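Local coordinates for protein EF0056 (Enterococcus faecalis, PDB 6ORI) that is of unknown molecular function but, as the N-terminal region of an immunoglobulin-like enterococcal surface protein, is probably linked to biofilm formation, at residues 45-54 and 138-149. Numbering follows the deposited sequence.
Sequences VLQGNTIDFE and PNGVITFEKNLD
N49 O accepts F144 N over 2.8 Å, just before strand 50-54 starts and where strand 138-144 ends, and N49 ND2 returns a bond to F144 O at 2.9 Å. The returning bond has an N-H...O angle of 159° and lies in the carbonyl plane of F144 and near the amide plane of N49. A chi1 of 70° puts N49 CG between the backbone N and the backbone carbonyl carbon, with ND2 within reach of F144 O; a water bonded to N147 OD1 also reaches N49 OD1 weakly. Further along the strands, I51 and I142 exchange backbone bonds as an antiparallel hydrogen-bonded pair. At F53-G140 the flat F53 ring lies over the glycine backbone in a CH-pi contact: G140 CA stands 3.5 Å from the ring centroid and 11° off the normal. I51, on the side of the sheet that carries F53 and I142, puts CD1 against F144 CE1 at 3.7 Å, and L148 CD1 from the helix touches its CG1. Within the loop before strand 50-54, G48 O accepts from L148 N, and L46 O takes D149 N on a lone pair (2.8 Å), tying the 3-10 turn to the first turn of helix 148-155. Consistent with an immunoglobulin-like beta domain, the pair is flanked in an antiparallel sheet by strand 31-38, beside 50-59, and strand 82-87, beside 135-144; F36 and I85 adjoin F53, and I151 and F152 of the helix touch F144 and L46 respectively.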
loop_
_atom_site.group_PDB
_atom_site.type_symbol
_atom_site.label_atom_id
_atom_site.label_comp_id
_atom_site.label_asym_id
_atom_site.label_seq_id
_atom_site.Cartn_x
_atom_site.Cartn_y
_atom_site.Cartn_z
ATOM N N VAL A 45 12.355 1.313 19.908
ATOM C CA VAL A 45 10.937 0.962 19.902
ATOM C C VAL A 45 10.737 -0.410 20.524
ATOM O O VAL A 45 9.739 -0.664 21.191
ATOM C CB VAL A 45 10.345 0.989 18.463
ATOM C CG1 VAL A 45 8.930 0.443 18.418
ATOM C CG2 VAL A 45 10.360 2.405 17.915
ATOM N N LEU A 46 11.678 -1.320 20.306
ATOM C CA LEU A 46 11.547 -2.675 20.815
ATOM C C LEU A 46 11.529 -2.746 22.344
ATOM O O LEU A 46 10.977 -3.679 22.938
ATOM C CB LEU A 46 12.683 -3.557 20.302
ATOM C CG LEU A 46 12.595 -3.906 18.818
ATOM C CD1 LEU A 46 13.924 -4.472 18.325
ATOM C CD2 LEU A 46 11.458 -4.881 18.561
ATOM N N GLN A 47 12.137 -1.755 22.999
ATOM C CA GLN A 47 12.197 -1.715 24.462
ATOM C C GLN A 47 11.042 -0.904 25.048
ATOM O O GLN A 47 11.024 -0.565 26.242
ATOM C CB GLN A 47 13.522 -1.136 24.954
ATOM C CG GLN A 47 14.663 -2.137 25.030
ATOM C CD GLN A 47 15.678 -1.886 23.969
ATOM O OE1 GLN A 47 15.394 -2.059 22.796
ATOM N NE2 GLN A 47 16.863 -1.435 24.365
ATOM N N GLY A 48 10.070 -0.593 24.194
ATOM C CA GLY A 48 8.797 -0.018 24.628
ATOM C C GLY A 48 7.619 -0.841 24.121
ATOM O O GLY A 48 7.800 -1.906 23.513
ATOM N N ASN A 49 6.400 -0.360 24.392
ATOM C CA ASN A 49 5.188 -1.115 24.089
ATOM C C ASN A 49 4.242 -0.379 23.161
ATOM O O ASN A 49 3.027 -0.601 23.195
ATOM C CB ASN A 49 4.433 -1.509 25.358
ATOM C CG ASN A 49 3.789 -0.336 26.038
ATOM O OD1 ASN A 49 4.327 0.773 26.074
ATOM N ND2 ASN A 49 2.620 -0.570 26.579
ATOM N N THR A 50 4.781 0.502 22.336
ATOM C CA THR A 50 3.947 1.286 21.426
ATOM C C THR A 50 4.461 1.303 19.989
ATOM O O THR A 50 5.659 1.265 19.723
ATOM C CB THR A 50 3.793 2.749 21.920
ATOM O OG1 THR A 50 5.086 3.337 22.118
ATOM C CG2 THR A 50 2.995 2.795 23.200
ATOM N N ILE A 51 3.514 1.394 19.066
ATOM C CA ILE A 51 3.832 1.718 17.673
ATOM C C ILE A 51 3.089 2.996 17.305
ATOM O O ILE A 51 1.859 3.044 17.391
ATOM C CB ILE A 51 3.440 0.579 16.719
ATOM C CG1 ILE A 51 4.272 -0.671 17.001
ATOM C CG2 ILE A 51 3.564 1.018 15.240
ATOM C CD1 ILE A 51 3.822 -1.894 16.231
ATOM N N ASP A 52 3.825 4.019 16.888
ATOM C CA ASP A 52 3.238 5.269 16.446
ATOM C C ASP A 52 2.816 5.139 14.986
ATOM O O ASP A 52 3.485 4.437 14.202
ATOM C CB ASP A 52 4.243 6.427 16.569
ATOM C CG ASP A 52 4.549 6.819 18.009
ATOM O OD1 ASP A 52 3.919 6.306 18.963
ATOM O OD2 ASP A 52 5.431 7.689 18.163
ATOM N N PHE A 53 1.764 5.859 14.600
ATOM C CA PHE A 53 1.281 5.816 13.214
ATOM C C PHE A 53 0.491 7.065 12.882
ATOM O O PHE A 53 0.089 7.803 13.774
ATOM C CB PHE A 53 0.435 4.550 12.912
ATOM C CG PHE A 53 -0.925 4.520 13.604
ATOM C CD1 PHE A 53 -2.060 5.045 13.010
ATOM C CD2 PHE A 53 -1.041 3.959 14.861
ATOM C CE1 PHE A 53 -3.280 4.994 13.665
ATOM C CE2 PHE A 53 -2.260 3.887 15.507
ATOM C CZ PHE A 53 -3.373 4.414 14.923
ATOM N N GLU A 54 0.241 7.262 11.594
ATOM C CA GLU A 54 -0.717 8.241 11.103
ATOM C C GLU A 54 -1.623 7.541 10.106
ATOM O O GLU A 54 -1.258 6.498 9.519
ATOM C CB GLU A 54 -0.034 9.404 10.381
ATOM C CG GLU A 54 0.932 10.156 11.247
ATOM C CD GLU A 54 1.532 11.376 10.569
ATOM O OE1 GLU A 54 1.812 11.350 9.342
ATOM O OE2 GLU A 54 1.747 12.361 11.282
ATOM N N PRO A 138 -3.347 12.476 12.878
ATOM C CA PRO A 138 -2.019 12.343 13.481
ATOM C C PRO A 138 -2.005 11.632 14.840
ATOM O O PRO A 138 -3.062 11.371 15.431
ATOM C CB PRO A 138 -1.602 13.800 13.635
ATOM C CG PRO A 138 -2.867 14.483 14.001
ATOM C CD PRO A 138 -3.916 13.806 13.153
ATOM N N ASN A 139 -0.813 11.306 15.325
ATOM C CA ASN A 139 -0.604 10.898 16.718
ATOM C C ASN A 139 -1.293 9.583 17.029
ATOM O O ASN A 139 -1.816 9.363 18.125
ATOM C CB ASN A 139 -1.031 12.004 17.696
ATOM C CG ASN A 139 -0.279 13.267 17.458
ATOM O OD1 ASN A 139 0.933 13.246 17.279
ATOM N ND2 ASN A 139 -0.992 14.369 17.417
ATOM N N GLY A 140 -1.310 8.694 16.062
ATOM C CA GLY A 140 -1.807 7.351 16.294
ATOM C C GLY A 140 -0.850 6.575 17.158
ATOM O O GLY A 140 0.355 6.678 17.003
ATOM N N VAL A 141 -1.395 5.778 18.061
ATOM C CA VAL A 141 -0.598 4.927 18.936
ATOM C C VAL A 141 -1.311 3.596 19.102
ATOM O O VAL A 141 -2.477 3.553 19.499
ATOM C CB VAL A 141 -0.356 5.552 20.348
ATOM C CG1 VAL A 141 0.484 4.612 21.187
ATOM C CG2 VAL A 141 0.330 6.891 20.255
ATOM N N ILE A 142 -0.616 2.518 18.756
ATOM C CA ILE A 142 -1.008 1.170 19.158
ATOM C C ILE A 142 -0.268 0.850 20.438
ATOM O O ILE A 142 0.954 0.870 20.474
ATOM C CB ILE A 142 -0.642 0.116 18.109
ATOM C CG1 ILE A 142 -1.249 0.435 16.723
ATOM C CG2 ILE A 142 -1.114 -1.276 18.586
ATOM C CD1 ILE A 142 -0.665 -0.416 15.589
ATOM N N THR A 143 -1.005 0.550 21.491
ATOM C CA THR A 143 -0.426 0.236 22.797
ATOM C C THR A 143 -0.589 -1.250 23.079
ATOM O O THR A 143 -1.696 -1.769 23.023
ATOM C CB THR A 143 -1.130 1.049 23.899
ATOM O OG1 THR A 143 -0.936 2.441 23.672
ATOM C CG2 THR A 143 -0.578 0.714 25.276
ATOM N N PHE A 144 0.507 -1.900 23.464
ATOM C CA PHE A 144 0.547 -3.347 23.689
ATOM C C PHE A 144 0.602 -3.706 25.167
ATOM O O PHE A 144 1.027 -2.906 25.988
ATOM C CB PHE A 144 1.760 -3.966 22.953
ATOM C CG PHE A 144 1.669 -3.929 21.435
ATOM C CD1 PHE A 144 2.111 -2.830 20.739
ATOM C CD2 PHE A 144 1.128 -4.980 20.728
ATOM C CE1 PHE A 144 2.013 -2.795 19.339
ATOM C CE2 PHE A 144 1.052 -4.956 19.352
ATOM C CZ PHE A 144 1.478 -3.840 18.657
ATOM N N GLU A 145 0.195 -4.936 25.482
ATOM C CA GLU A 145 0.228 -5.466 26.850
ATOM C C GLU A 145 1.627 -5.700 27.374
ATOM O O GLU A 145 1.844 -5.731 28.590
ATOM C CB GLU A 145 -0.485 -6.815 26.893
ATOM C CG GLU A 145 -1.957 -6.748 26.590
ATOM C CD GLU A 145 -2.586 -8.127 26.491
ATOM O OE1 GLU A 145 -1.866 -9.103 26.159
ATOM O OE2 GLU A 145 -3.804 -8.238 26.737
ATOM N N LYS A 146 2.552 -5.913 26.447
ATOM C CA LYS A 146 3.951 -6.219 26.756
ATOM C C LYS A 146 4.813 -5.384 25.847
ATOM O O LYS A 146 4.365 -4.902 24.805
ATOM C CB LYS A 146 4.287 -7.686 26.422
ATOM C CG LYS A 146 3.521 -8.734 27.162
ATOM C CD LYS A 146 3.875 -10.117 26.579
ATOM C CE LYS A 146 3.069 -11.235 27.219
ATOM N NZ LYS A 146 3.423 -11.422 28.651
ATOM N N ASN A 147 6.081 -5.247 26.185
ATOM C CA ASN A 147 6.998 -4.596 25.288
ATOM C C ASN A 147 7.237 -5.411 24.009
ATOM O O ASN A 147 7.094 -6.635 24.006
ATOM C CB ASN A 147 8.322 -4.335 25.985
ATOM C CG ASN A 147 8.207 -3.263 27.050
ATOM O OD1 ASN A 147 7.410 -2.333 26.933
ATOM N ND2 ASN A 147 9.012 -3.378 28.093
ATOM N N LEU A 148 7.605 -4.718 22.940
ATOM C CA LEU A 148 7.685 -5.350 21.643
ATOM C C LEU A 148 8.818 -6.364 21.560
ATOM O O LEU A 148 8.669 -7.359 20.853
ATOM C CB LEU A 148 7.779 -4.279 20.568
ATOM C CG LEU A 148 6.390 -3.667 20.344
ATOM C CD1 LEU A 148 6.483 -2.266 19.780
ATOM C CD2 LEU A 148 5.556 -4.554 19.431
ATOM N N ASP A 149 9.912 -6.156 22.295
ATOM C CA ASP A 149 10.989 -7.151 22.330
ATOM C C ASP A 149 10.485 -8.486 22.870
ATOM O O ASP A 149 10.809 -9.541 22.314
ATOM C CB ASP A 149 12.242 -6.676 23.090
ATOM C CG ASP A 149 11.983 -6.195 24.534
ATOM O OD1 ASP A 149 10.866 -6.280 25.086
ATOM O OD2 ASP A 149 12.967 -5.711 25.152
HETATM O O HOH W 1 6.532 -0.345 28.455
HETATM O O HOH W 2 1.642 12.033 13.936
#